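Local coordinates for protein UDP-L-Rhamnose Synthase (Acanthamoeba polyphaga mimivirus, PDB 7JID) that catalyses formation of UDP-L-rhamnose, probably by NADPH-dependent reduction of a UDP-sugar intermediate bound next to a Rossmann-type cofactor domain, at residues 7-12 with 31-36; 42-47 with 97-102; 54-59 with 103-108; 89-94 with 147-152. One frame throughout, in Å; residues are numbered along the deposited sequence.

How the interactions relate
All four contacts belong to the NADP-binding Rossmann half of the chain and differ by depth. Interactions 1 and 3 are parallel strand pairs of one sheet, with strands 5-9 and 54-57 as neighbours, so backbone hydrogen bonds dominate and both end at the cofactor. Of the two, interaction 3 is fully buried, whereas interaction 1 takes in the outermost strand 29-32 and is only partly buried. Interactions 2 and 4 share helix 79-99: the former is a helix contact whose apolar base gives way to a salt bridge toward the surface, the latter a buried apolar contact beside the second subunit. Leu93 of interaction 4 ties it to the other three, touching Phe9, Val43 and Ser57.

Interaction 1. Residues 7-12 with 31-36. With NAP (NADP nicotinamide-adenine-dinucleotide phosphate), chain D.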
# COMPACT_ATOMS: atom_id res chain seq x y z
N LEU A 7 -14.41 -16.82 -12.32
CA LEU A 7 -14.93 -15.60 -11.67
C LEU A 7 -14.01 -14.43 -12.04
O LEU A 7 -12.83 -14.53 -11.69
CB LEU A 7 -14.98 -15.82 -10.16
CG LEU A 7 -15.44 -14.60 -9.35
CD1 LEU A 7 -16.85 -14.19 -9.75
CD2 LEU A 7 -15.35 -14.88 -7.88
N ILE A 8 -14.56 -13.42 -12.68
CA ILE A 8 -13.76 -12.30 -13.24
C ILE A 8 -14.11 -11.02 -12.48
O ILE A 8 -15.23 -10.51 -12.62
CB ILE A 8 -13.99 -12.14 -14.76
CG1 ILE A 8 -13.82 -13.46 -15.53
CG2 ILE A 8 -13.08 -11.04 -15.31
CD1 ILE A 8 -12.51 -14.17 -15.30
N PHE A 9 -13.10 -10.45 -11.84
CA PHE A 9 -13.13 -9.10 -11.26
C PHE A 9 -12.63 -8.11 -12.31
O PHE A 9 -11.62 -8.43 -12.96
CB PHE A 9 -12.24 -9.04 -10.02
CG PHE A 9 -12.85 -9.72 -8.83
CD1 PHE A 9 -13.58 -9.01 -7.88
CD2 PHE A 9 -12.70 -11.09 -8.66
CE1 PHE A 9 -14.17 -9.67 -6.81
CE2 PHE A 9 -13.28 -11.74 -7.58
CZ PHE A 9 -14.00 -11.02 -6.65
N GLY A 10 -13.34 -7.02 -12.53
CA GLY A 10 -13.03 -6.08 -13.63
C GLY A 10 -13.61 -6.55 -14.95
O GLY A 10 -13.13 -6.13 -16.03
N ASN A 11 -14.64 -7.41 -14.93
CA ASN A 11 -15.12 -7.99 -16.20
C ASN A 11 -15.83 -6.95 -17.09
O ASN A 11 -16.01 -7.27 -18.26
CB ASN A 11 -15.99 -9.22 -15.97
CG ASN A 11 -17.37 -8.83 -15.54
OD1 ASN A 11 -18.35 -9.10 -16.26
ND2 ASN A 11 -17.44 -8.22 -14.38
N LYS A 12 -16.19 -5.77 -16.59
CA LYS A 12 -16.78 -4.66 -17.38
C LYS A 12 -15.69 -3.73 -17.88
O LYS A 12 -15.98 -2.81 -18.63
CB LYS A 12 -17.77 -3.84 -16.55
CG LYS A 12 -18.91 -4.65 -15.97
CD LYS A 12 -19.59 -5.54 -16.98
CE LYS A 12 -21.09 -5.37 -17.01
NZ LYS A 12 -21.47 -4.13 -17.74
N VAL A 31 -18.30 -15.87 -14.86
CA VAL A 31 -19.13 -15.17 -13.84
C VAL A 31 -18.46 -13.82 -13.58
O VAL A 31 -17.31 -13.83 -13.13
CB VAL A 31 -19.24 -16.00 -12.54
CG1 VAL A 31 -20.15 -15.34 -11.50
CG2 VAL A 31 -19.70 -17.43 -12.79
N GLY A 32 -19.13 -12.72 -13.95
CA GLY A 32 -18.68 -11.38 -13.55
C GLY A 32 -18.86 -11.20 -12.05
O GLY A 32 -19.98 -11.35 -11.58
N ALA A 33 -17.80 -10.90 -11.31
CA ALA A 33 -17.87 -10.69 -9.84
C ALA A 33 -18.79 -9.51 -9.54
O ALA A 33 -18.67 -8.43 -10.16
CB ALA A 33 -16.49 -10.49 -9.26
N GLN A 34 -19.70 -9.71 -8.59
CA GLN A 34 -20.55 -8.62 -8.07
C GLN A 34 -19.86 -7.89 -6.91
O GLN A 34 -20.25 -6.73 -6.65
CB GLN A 34 -21.91 -9.18 -7.65
CG GLN A 34 -22.66 -9.77 -8.84
CD GLN A 34 -22.80 -8.78 -9.96
OE1 GLN A 34 -22.23 -8.94 -11.06
NE2 GLN A 34 -23.53 -7.71 -9.70
N SER A 35 -18.89 -8.51 -6.23
CA SER A 35 -18.25 -7.90 -5.05
C SER A 35 -17.14 -6.93 -5.51
O SER A 35 -16.56 -7.17 -6.57
CB SER A 35 -17.74 -8.93 -4.07
OG SER A 35 -16.69 -9.69 -4.63
N ARG A 36 -16.93 -5.87 -4.74
CA ARG A 36 -15.75 -4.97 -4.88
C ARG A 36 -14.57 -5.69 -4.23
O ARG A 36 -14.71 -6.29 -3.16
CB ARG A 36 -16.05 -3.60 -4.28
CG ARG A 36 -17.26 -2.89 -4.87
CD ARG A 36 -17.16 -2.77 -6.35
NE ARG A 36 -16.09 -1.85 -6.74
CZ ARG A 36 -15.97 -1.36 -7.97
NH1 ARG A 36 -16.80 -1.74 -8.91
NH2 ARG A 36 -15.05 -0.47 -8.26
PA NAP D . -10.38 -0.24 -17.03
O1A NAP D . -11.11 -0.27 -18.36
O2A NAP D . -10.45 1.00 -16.20
O5B NAP D . -10.97 -1.50 -16.27
C5B NAP D . -10.79 -1.64 -14.86
C4B NAP D . -11.95 -2.33 -14.16
O4B NAP D . -11.65 -2.59 -12.80
C3B NAP D . -13.17 -1.41 -14.21
O3B NAP D . -14.22 -2.28 -14.70
C2B NAP D . -13.36 -1.03 -12.75
O2B NAP D . -14.72 -1.02 -12.46
C1B NAP D . -12.73 -2.18 -11.98
N9A NAP D . -12.29 -1.95 -10.61
C8A NAP D . -11.42 -1.05 -10.19
N7A NAP D . -11.23 -1.15 -8.87
C5A NAP D . -12.02 -2.14 -8.44
C6A NAP D . -12.30 -2.70 -7.17
N6A NAP D . -11.68 -2.22 -6.12
N1A NAP D . -13.22 -3.72 -7.13
C2A NAP D . -13.80 -4.17 -8.26
N3A NAP D . -13.61 -3.69 -9.50
C4A NAP D . -12.70 -2.68 -9.60
O3 NAP D . -8.81 -0.58 -17.11
PN NAP D . -8.09 -1.74 -17.99
O1N NAP D . -7.13 -0.90 -18.81
O2N NAP D . -8.97 -2.80 -18.51
O5D NAP D . -7.14 -2.35 -16.88
C5D NAP D . -7.30 -3.48 -16.04
C4D NAP D . -6.30 -3.34 -14.86
O4D NAP D . -5.45 -4.44 -14.89
C3D NAP D . -5.43 -2.12 -15.10
O3D NAP D . -4.61 -1.77 -13.92
C2D NAP D . -4.74 -2.75 -16.33
O2D NAP D . -3.53 -2.17 -16.83
C1D NAP D . -4.47 -4.16 -15.89
P2B NAP D . -15.44 0.29 -11.91
O1X NAP D . -15.67 1.22 -13.02
O2X NAP D . -16.75 -0.40 -11.50
O3X NAP D . -14.70 0.95 -10.74
O HOH W 1 -19.04 -7.28 -12.68
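The methyl group of Ala33 stands almost exactly above the middle of the Phe9 ring: Ala33 CB is 3.4 Å from the Phe9 centroid and 9° off the ring normal, a CH-pi contact. Phe9 starts out pointing away from residues 31-36, but chi1 of -75° puts CG beside the backbone N and brings the ring back beneath the methyl. At the ring's edge, near its plane, Ser35 OG comes within 3.3 Å of Phe9 CE1; the polar partner of this hydroxyl is Glu46 on helix 40-50. Further back, Ile8 N donates to Val31 O (2.8 Å) and Ala33 N to Ile8 O (2.9 Å). Both bonds are nearly straight at the hydrogen, yet they differ at the acceptor, since Ala33 N lies 46° out of the Ile8 carbonyl plane. Leu7 CD1 packs beside it, 3.7 Å from Ala33 CB. These strands form the first beta-alpha-beta crossover of the Rossmann fold, joined through helix 14-25, and what follows each strand leads to the NADP. Asn11, in the turn after strand 5-9, lays its carboxamide against Gly32, with Asn11 CG 3.5 Å from Gly32 CA, an approach open to it because Gly32 has no side chain. A water bridges Asn11 ND2 and Ala33 O. At the far end, Arg36 sets one guanidinium face over adenine C2A while its edge meets the ribose phosphate: NH1 of Arg36 reaches O2X at 2.9 Å and NH2 of Arg36 reaches O3X at 2.9 Å. This two-pronged grip is consistent with recognition of NADP by its extra phosphate.

Interaction 2. Residues 42-47 with 97-102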
# COMPACT_ATOMS: atom_id res chain seq x y z
N ALA A 42 -17.29 -9.35 1.43
CA ALA A 42 -18.16 -9.65 0.26
C ALA A 42 -17.43 -10.58 -0.73
O ALA A 42 -18.06 -11.50 -1.31
CB ALA A 42 -18.62 -8.39 -0.40
N VAL A 43 -16.12 -10.36 -0.92
CA VAL A 43 -15.31 -11.21 -1.84
C VAL A 43 -15.35 -12.65 -1.33
O VAL A 43 -15.60 -13.59 -2.14
CB VAL A 43 -13.85 -10.71 -1.90
CG1 VAL A 43 -12.97 -11.73 -2.58
CG2 VAL A 43 -13.78 -9.34 -2.56
N GLU A 44 -15.12 -12.85 -0.03
CA GLU A 44 -15.05 -14.23 0.51
C GLU A 44 -16.44 -14.86 0.42
O GLU A 44 -16.51 -16.03 0.06
CB GLU A 44 -14.54 -14.25 1.94
CG GLU A 44 -14.54 -15.67 2.49
CD GLU A 44 -13.67 -15.89 3.69
OE1 GLU A 44 -13.11 -14.90 4.21
OE2 GLU A 44 -13.53 -17.05 4.08
N ARG A 45 -17.51 -14.10 0.68
CA ARG A 45 -18.88 -14.65 0.52
C ARG A 45 -19.08 -15.05 -0.94
O ARG A 45 -19.63 -16.16 -1.19
CB ARG A 45 -19.94 -13.65 0.99
CG ARG A 45 -20.06 -13.51 2.51
CD ARG A 45 -21.30 -12.68 2.87
NE ARG A 45 -21.29 -11.29 2.41
CZ ARG A 45 -20.67 -10.27 3.03
NH1 ARG A 45 -19.99 -10.48 4.15
NH2 ARG A 45 -20.72 -9.05 2.53
N GLU A 46 -18.66 -14.21 -1.89
CA GLU A 46 -18.90 -14.48 -3.34
C GLU A 46 -18.11 -15.72 -3.76
O GLU A 46 -18.69 -16.58 -4.46
CB GLU A 46 -18.54 -13.29 -4.22
CG GLU A 46 -18.90 -13.51 -5.68
CD GLU A 46 -18.96 -12.24 -6.49
OE1 GLU A 46 -18.13 -11.35 -6.24
OE2 GLU A 46 -19.84 -12.11 -7.36
N ILE A 47 -16.86 -15.82 -3.35
CA ILE A 47 -15.98 -16.96 -3.73
C ILE A 47 -16.50 -18.24 -3.08
O ILE A 47 -16.52 -19.27 -3.76
CB ILE A 47 -14.52 -16.64 -3.36
CG1 ILE A 47 -14.00 -15.66 -4.41
CG2 ILE A 47 -13.68 -17.88 -3.27
CD1 ILE A 47 -12.60 -15.17 -4.19
N CYS A 97 -8.30 -16.04 -2.37
CA CYS A 97 -8.10 -17.15 -3.34
C CYS A 97 -7.16 -18.20 -2.74
O CYS A 97 -7.50 -19.40 -2.87
CB CYS A 97 -7.62 -16.65 -4.70
SG CYS A 97 -8.94 -15.76 -5.51
N GLN A 98 -6.09 -17.79 -2.06
CA GLN A 98 -5.12 -18.70 -1.43
C GLN A 98 -5.85 -19.56 -0.39
O GLN A 98 -5.65 -20.80 -0.37
CB GLN A 98 -3.99 -17.91 -0.81
CG GLN A 98 -2.97 -18.81 -0.15
CD GLN A 98 -1.87 -18.01 0.49
OE1 GLN A 98 -2.07 -17.24 1.44
NE2 GLN A 98 -0.67 -18.26 0.03
N LYS A 99 -6.66 -18.93 0.45
CA LYS A 99 -7.35 -19.68 1.52
C LYS A 99 -8.21 -20.78 0.90
O LYS A 99 -8.18 -21.90 1.47
CB LYS A 99 -8.21 -18.73 2.36
CG LYS A 99 -9.22 -19.41 3.28
CD LYS A 99 -9.94 -18.40 4.18
CE LYS A 99 -10.97 -19.03 5.10
NZ LYS A 99 -11.63 -18.00 5.95
N TYR A 100 -8.96 -20.47 -0.17
CA TYR A 100 -9.87 -21.42 -0.87
C TYR A 100 -9.09 -22.32 -1.86
O TYR A 100 -9.75 -23.14 -2.53
CB TYR A 100 -11.06 -20.65 -1.46
CG TYR A 100 -12.04 -20.21 -0.41
CD1 TYR A 100 -13.10 -21.03 -0.04
CD2 TYR A 100 -11.86 -19.03 0.29
CE1 TYR A 100 -13.98 -20.66 0.97
CE2 TYR A 100 -12.72 -18.66 1.32
CZ TYR A 100 -13.78 -19.48 1.66
OH TYR A 100 -14.62 -19.11 2.66
N ASN A 101 -7.77 -22.17 -1.98
CA ASN A 101 -6.96 -23.00 -2.92
C ASN A 101 -7.49 -22.83 -4.34
O ASN A 101 -7.59 -23.84 -5.09
CB ASN A 101 -6.97 -24.49 -2.53
CG ASN A 101 -6.24 -24.77 -1.24
OD1 ASN A 101 -6.84 -25.27 -0.28
ND2 ASN A 101 -4.95 -24.49 -1.21
N ILE A 102 -7.87 -21.60 -4.72
CA ILE A 102 -8.38 -21.31 -6.09
C ILE A 102 -7.32 -20.45 -6.80
O ILE A 102 -6.90 -19.44 -6.24
CB ILE A 102 -9.75 -20.63 -6.12
CG1 ILE A 102 -10.83 -21.44 -5.40
CG2 ILE A 102 -10.12 -20.40 -7.57
CD1 ILE A 102 -12.10 -20.69 -5.19
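Ile47 is the bump of this contact, and Cys97, Tyr100 and Ile102 form the hollow that receives it. The packing joins two helices, 40-50 and 79-99, lying on the same side of the Rossmann sheet, with Val55 of strand 54-57 touching both Cys97 and Ile102. The two branches of Ile47 go to different walls. CG2, on one side, comes over a face of the Tyr100 ring at 4.0 Å from Tyr100 CG, and also meets the end of Ile102, whose CD1 is 3.8 Å from Ile47 CG2 as the two side chains slide past each other in opposite directions. CD1 of Ile47 reaches deeper, to 3.9 Å from Cys97 SG. The hollow owes its shape to a Schellman motif: Ile102 N bonds back to Cys97 O (2.9 Å) and Asn101 N to Gln98 O, with Asn101 at positive phi, so the chain reverses and Ile102 comes round to line the same hollow as Cys97. Outside the apolar part, Glu44 crosses Tyr100 and Lys99 at about right angles, its extended chain carrying the carboxylate to the ring's edge, the two planes 83° apart. One oxygen takes both donors. Lys99 NZ, at the end of a fully extended chain, makes a salt bridge with Glu44 OE2 at 2.8 Å through the syn lone pair, while Tyr100 OH donates to the anti lone pair of Glu44 OE2 at 2.7 Å.

Interaction 3. Residues 54-59 with 103-108; sequences RVMSFI and HLTYLG. With NAP (NADP nicotinamide-adenine-dinucleotide phosphate), chain D.
Val55 and Ser57 are stitched to His103, Thr105 and Leu107 by four alternating backbone bonds, the tight part of this contact. Val55 N donates to His103 O and Thr105 N to Val55 O; Ser57 N to Thr105 O at 2.8 Å is the shortest, and Leu107 N to Ser57 O completes the ladder. Side chains close both faces. Val55 CG1 packs 3.7 Å from Leu104 CD1 on one, while on the other Met56 runs alongside Thr105, its bend at chi3 (85°) dropping CE to 3.6 Å from Thr105 CB. In this parallel Rossmann sheet the strand axes approach to 4.6 Å and lie 14° off parallel, their connection running through helix 79-99. The ends are looser in the backbone, where water enters, though still buried. At the N-terminal end Arg54 CD stays 4.0 Å from His103 CB; the Arg54 guanidinium bonds the backbone oxygens of Ala206 and Arg207, and His103 NE2 that of Thr210, leaving ND1 to a water. Val55 O and Thr105 OG1 also hold it, Val55 O serving Thr105 N as well. At the other end the strands part and a second water sits by Ser57 OG, yet Phe58 and Leu107 still pack closely, Phe58 CD1 at the ring's rim being 3.5 Å from Leu107 CD2. The NADP lies beyond this end: Phe58 O is 3.1 Å from its C5D, and Ile59 CG2 3.5 Å from adenine N3A.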
# COMPACT_ATOMS: atom_id res chain seq x y z
N ARG A 54 -11.38 -20.89 -11.30
CA ARG A 54 -10.34 -19.87 -11.57
C ARG A 54 -10.91 -18.53 -11.18
O ARG A 54 -12.09 -18.25 -11.49
CB ARG A 54 -9.95 -19.85 -13.05
CG ARG A 54 -9.33 -21.12 -13.63
CD ARG A 54 -8.05 -21.56 -12.93
NE ARG A 54 -7.52 -22.71 -13.65
CZ ARG A 54 -7.86 -23.99 -13.40
NH1 ARG A 54 -8.72 -24.24 -12.42
NH2 ARG A 54 -7.39 -24.97 -14.15
N VAL A 55 -10.06 -17.66 -10.63
CA VAL A 55 -10.39 -16.23 -10.43
C VAL A 55 -9.38 -15.40 -11.24
O VAL A 55 -8.20 -15.75 -11.26
CB VAL A 55 -10.39 -15.88 -8.94
CG1 VAL A 55 -10.66 -14.41 -8.70
CG2 VAL A 55 -11.41 -16.74 -8.19
N MET A 56 -9.87 -14.34 -11.85
CA MET A 56 -8.95 -13.38 -12.53
C MET A 56 -9.27 -11.97 -12.08
O MET A 56 -10.44 -11.64 -11.88
CB MET A 56 -9.02 -13.48 -14.05
CG MET A 56 -8.99 -14.92 -14.59
SD MET A 56 -8.84 -15.01 -16.41
CE MET A 56 -7.06 -14.87 -16.53
N SER A 57 -8.22 -11.17 -12.00
CA SER A 57 -8.27 -9.75 -11.58
C SER A 57 -7.82 -8.87 -12.76
O SER A 57 -6.61 -8.88 -13.10
CB SER A 57 -7.43 -9.49 -10.37
OG SER A 57 -7.50 -8.10 -10.03
N PHE A 58 -8.74 -8.08 -13.28
CA PHE A 58 -8.49 -7.02 -14.29
C PHE A 58 -8.89 -5.68 -13.73
O PHE A 58 -9.55 -4.92 -14.44
CB PHE A 58 -9.17 -7.37 -15.60
CG PHE A 58 -8.78 -8.73 -16.11
CD1 PHE A 58 -7.47 -8.99 -16.45
CD2 PHE A 58 -9.69 -9.77 -16.13
CE1 PHE A 58 -7.06 -10.25 -16.86
CE2 PHE A 58 -9.29 -11.03 -16.57
CZ PHE A 58 -7.98 -11.28 -16.89
N ILE A 59 -8.53 -5.43 -12.47
CA ILE A 59 -9.00 -4.22 -11.76
C ILE A 59 -7.83 -3.26 -11.62
O ILE A 59 -6.65 -3.67 -11.54
CB ILE A 59 -9.65 -4.50 -10.40
CG1 ILE A 59 -8.60 -4.96 -9.38
CG2 ILE A 59 -10.81 -5.47 -10.55
CD1 ILE A 59 -9.13 -5.21 -7.98
N HIS A 103 -6.87 -20.91 -7.95
CA HIS A 103 -5.83 -20.18 -8.72
C HIS A 103 -6.33 -18.77 -9.04
O HIS A 103 -7.45 -18.61 -9.54
CB HIS A 103 -5.49 -20.97 -9.98
CG HIS A 103 -4.48 -20.30 -10.83
ND1 HIS A 103 -4.80 -19.28 -11.69
CD2 HIS A 103 -3.15 -20.50 -10.91
CE1 HIS A 103 -3.68 -18.85 -12.27
NE2 HIS A 103 -2.66 -19.59 -11.82
N LEU A 104 -5.47 -17.76 -8.82
CA LEU A 104 -5.75 -16.34 -9.14
C LEU A 104 -4.76 -15.89 -10.20
O LEU A 104 -3.57 -16.07 -9.99
CB LEU A 104 -5.61 -15.50 -7.89
CG LEU A 104 -5.71 -13.97 -8.07
CD1 LEU A 104 -7.08 -13.59 -8.58
CD2 LEU A 104 -5.43 -13.30 -6.76
N THR A 105 -5.28 -15.27 -11.25
CA THR A 105 -4.49 -14.47 -12.20
C THR A 105 -4.69 -13.00 -11.83
O THR A 105 -5.81 -12.52 -11.93
CB THR A 105 -4.86 -14.74 -13.66
OG1 THR A 105 -4.77 -16.16 -13.91
CG2 THR A 105 -3.93 -13.99 -14.59
N TYR A 106 -3.60 -12.34 -11.49
CA TYR A 106 -3.54 -10.88 -11.25
C TYR A 106 -2.86 -10.22 -12.46
O TYR A 106 -1.70 -10.45 -12.70
CB TYR A 106 -2.83 -10.58 -9.94
CG TYR A 106 -2.40 -9.14 -9.82
CD1 TYR A 106 -3.34 -8.12 -9.72
CD2 TYR A 106 -1.06 -8.83 -9.77
CE1 TYR A 106 -2.94 -6.80 -9.65
CE2 TYR A 106 -0.64 -7.51 -9.70
CZ TYR A 106 -1.59 -6.51 -9.59
OH TYR A 106 -1.25 -5.18 -9.55
N LEU A 107 -3.60 -9.38 -13.18
CA LEU A 107 -2.99 -8.59 -14.29
C LEU A 107 -2.37 -7.33 -13.69
O LEU A 107 -3.13 -6.45 -13.24
CB LEU A 107 -4.02 -8.25 -15.35
CG LEU A 107 -3.39 -7.79 -16.68
CD1 LEU A 107 -2.38 -8.77 -17.22
CD2 LEU A 107 -4.48 -7.57 -17.72
N GLY A 108 -1.04 -7.35 -13.52
CA GLY A 108 -0.28 -6.22 -12.97
C GLY A 108 0.35 -5.39 -14.07
O GLY A 108 -0.21 -5.21 -15.15
PA NAP D . -10.38 -0.24 -17.03
O1A NAP D . -11.11 -0.27 -18.36
O2A NAP D . -10.45 1.00 -16.20
O5B NAP D . -10.97 -1.50 -16.27
C5B NAP D . -10.79 -1.64 -14.86
C4B NAP D . -11.95 -2.33 -14.16
O4B NAP D . -11.65 -2.59 -12.80
C3B NAP D . -13.17 -1.41 -14.21
O3B NAP D . -14.22 -2.28 -14.70
C2B NAP D . -13.36 -1.03 -12.75
O2B NAP D . -14.72 -1.02 -12.46
C1B NAP D . -12.73 -2.18 -11.98
N9A NAP D . -12.29 -1.95 -10.61
C8A NAP D . -11.42 -1.05 -10.19
N7A NAP D . -11.23 -1.15 -8.87
C5A NAP D . -12.02 -2.14 -8.44
C6A NAP D . -12.30 -2.70 -7.17
N6A NAP D . -11.68 -2.22 -6.12
N1A NAP D . -13.22 -3.72 -7.13
C2A NAP D . -13.80 -4.17 -8.26
N3A NAP D . -13.61 -3.69 -9.50
C4A NAP D . -12.70 -2.68 -9.60
O3 NAP D . -8.81 -0.58 -17.11
PN NAP D . -8.09 -1.74 -17.99
O1N NAP D . -7.13 -0.90 -18.81
O2N NAP D . -8.97 -2.80 -18.51
O5D NAP D . -7.14 -2.35 -16.88
C5D NAP D . -7.30 -3.48 -16.04
C4D NAP D . -6.30 -3.34 -14.86
O4D NAP D . -5.45 -4.44 -14.89
C3D NAP D . -5.43 -2.12 -15.10
O3D NAP D . -4.61 -1.77 -13.92
C2D NAP D . -4.74 -2.75 -16.33
O2D NAP D . -3.53 -2.17 -16.83
C1D NAP D . -4.47 -4.16 -15.89
P2B NAP D . -15.44 0.29 -11.91
O1X NAP D . -15.67 1.22 -13.02
O2X NAP D . -16.75 -0.40 -11.50
O3X NAP D . -14.70 0.95 -10.74
O HOH W 2 -6.83 -17.71 -12.91
O HOH W 3 -5.77 -6.42 -11.56

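Interaction 4. Residues 89-94 with 147-152; sequences GPLCLA and DRLMHF
Met150 reaches across from helix 138-150 to Pro90, Leu91 and Ala94 on helix 79-99, and its course from the backbone outward maps most of the contact. CB only leaves the helix, with chi1 of -70° directing CG. That atom already lies against the sheet, beside the ring of Tyr106. A bend at chi2 (-64°) brings SD across to the partner helix, where Met150 SD comes within 4.3 Å of Ala94 CB. With chi3 extended at 176°, the terminal methyl goes furthest: Met150 CE touches Pro90 CB at 3.7 Å and Pro90 O at the same 3.7 Å, while Tyr106 CG lies 3.8 Å from Met150 CE on the sheet side. Leu91 CD2 is a more distant neighbour at 4.2 Å from Met150 CE. CE thus lies against Pro90 at a kink in helix 79-99, where the proline has no N-H to bond back to the preceding turn. The second part of the contact is simpler. Leu91 crosses Leu149 at about a right angle, its two methyls forking round Leu149 CB, the nearer being Leu91 CD2 at 4.0 Å. Below the pair of helices lie strands 103-109 and 157-162: Pro90 and Met150 pack on Tyr106, whose hydroxyl is bonded to Lys143, and Met150 also on Val157 and Asn159. On the dimer side, Leu149 packs on Tyr88 of the second subunit, Phe152 stacks on its Phe95 and Arg148 pairs with its Glu40, consistent with the four-helix interface common in short-chain dehydrogenase relatives.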
# COMPACT_ATOMS: atom_id res chain seq x y z
N GLY A 89 -7.32 -4.05 -2.95
CA GLY A 89 -8.24 -4.99 -3.62
C GLY A 89 -7.48 -6.22 -4.12
O GLY A 89 -7.87 -7.36 -3.82
N PRO A 90 -6.40 -6.05 -4.92
CA PRO A 90 -5.63 -7.20 -5.38
C PRO A 90 -5.11 -8.09 -4.23
O PRO A 90 -5.13 -9.29 -4.38
CB PRO A 90 -4.48 -6.52 -6.17
CG PRO A 90 -5.15 -5.28 -6.74
CD PRO A 90 -5.99 -4.78 -5.57
N LEU A 91 -4.67 -7.51 -3.12
CA LEU A 91 -4.15 -8.30 -1.99
C LEU A 91 -5.32 -9.10 -1.38
O LEU A 91 -5.07 -10.26 -0.96
CB LEU A 91 -3.47 -7.40 -0.97
CG LEU A 91 -1.95 -7.35 -1.06
CD1 LEU A 91 -1.33 -8.66 -0.59
CD2 LEU A 91 -1.49 -7.02 -2.46
N CYS A 92 -6.51 -8.51 -1.27
CA CYS A 92 -7.72 -9.20 -0.73
C CYS A 92 -8.00 -10.45 -1.58
O CYS A 92 -8.17 -11.59 -1.02
CB CYS A 92 -8.93 -8.29 -0.75
SG CYS A 92 -8.86 -7.02 0.55
N LEU A 93 -7.96 -10.29 -2.90
CA LEU A 93 -8.13 -11.43 -3.83
C LEU A 93 -7.04 -12.47 -3.61
O LEU A 93 -7.39 -13.70 -3.54
CB LEU A 93 -8.15 -10.91 -5.26
CG LEU A 93 -9.26 -9.93 -5.65
CD1 LEU A 93 -9.13 -9.65 -7.12
CD2 LEU A 93 -10.64 -10.51 -5.37
N ALA A 94 -5.78 -12.07 -3.45
CA ALA A 94 -4.67 -13.02 -3.19
C ALA A 94 -4.96 -13.80 -1.90
O ALA A 94 -4.92 -15.07 -1.92
CB ALA A 94 -3.34 -12.36 -3.10
N ASP A 147 3.36 -5.39 -6.73
CA ASP A 147 4.12 -6.41 -7.45
C ASP A 147 5.00 -7.16 -6.44
O ASP A 147 5.05 -8.38 -6.50
CB ASP A 147 4.99 -5.79 -8.53
CG ASP A 147 5.76 -6.84 -9.30
OD1 ASP A 147 5.23 -7.29 -10.32
OD2 ASP A 147 6.94 -7.08 -8.94
N ARG A 148 5.66 -6.44 -5.55
CA ARG A 148 6.50 -7.09 -4.53
C ARG A 148 5.60 -7.97 -3.66
O ARG A 148 5.99 -9.11 -3.34
CB ARG A 148 7.20 -6.01 -3.71
CG ARG A 148 8.17 -5.20 -4.55
CD ARG A 148 8.89 -4.17 -3.74
NE ARG A 148 9.90 -4.81 -2.90
CZ ARG A 148 10.70 -4.12 -2.11
NH1 ARG A 148 10.60 -2.81 -2.04
NH2 ARG A 148 11.60 -4.76 -1.37
N LEU A 149 4.45 -7.45 -3.23
CA LEU A 149 3.58 -8.20 -2.29
C LEU A 149 3.11 -9.49 -2.96
O LEU A 149 2.98 -10.54 -2.28
CB LEU A 149 2.40 -7.33 -1.83
CG LEU A 149 2.81 -6.24 -0.85
CD1 LEU A 149 1.74 -5.17 -0.76
CD2 LEU A 149 3.08 -6.85 0.51
N MET A 150 2.95 -9.47 -4.28
CA MET A 150 2.47 -10.69 -5.00
C MET A 150 3.52 -11.80 -4.95
O MET A 150 3.12 -12.98 -5.06
CB MET A 150 2.07 -10.39 -6.44
CG MET A 150 0.81 -9.58 -6.55
SD MET A 150 -0.66 -10.45 -5.88
CE MET A 150 -1.88 -9.15 -6.06
N HIS A 151 4.78 -11.47 -4.72
CA HIS A 151 5.87 -12.48 -4.65
C HIS A 151 5.68 -13.31 -3.38
O HIS A 151 6.23 -14.42 -3.34
CB HIS A 151 7.23 -11.79 -4.73
CG HIS A 151 7.62 -11.39 -6.12
ND1 HIS A 151 7.06 -10.28 -6.78
CD2 HIS A 151 8.56 -11.89 -6.97
CE1 HIS A 151 7.60 -10.17 -7.99
NE2 HIS A 151 8.59 -11.10 -8.07
N PHE A 152 4.97 -12.82 -2.37
CA PHE A 152 4.61 -13.62 -1.17
C PHE A 152 3.54 -14.68 -1.49
O PHE A 152 3.27 -15.53 -0.60
CB PHE A 152 4.13 -12.72 -0.03
CG PHE A 152 5.24 -11.93 0.57
CD1 PHE A 152 6.15 -12.54 1.41
CD2 PHE A 152 5.36 -10.58 0.34
CE1 PHE A 152 7.19 -11.80 1.97
CE2 PHE A 152 6.38 -9.84 0.92
CZ PHE A 152 7.32 -10.47 1.70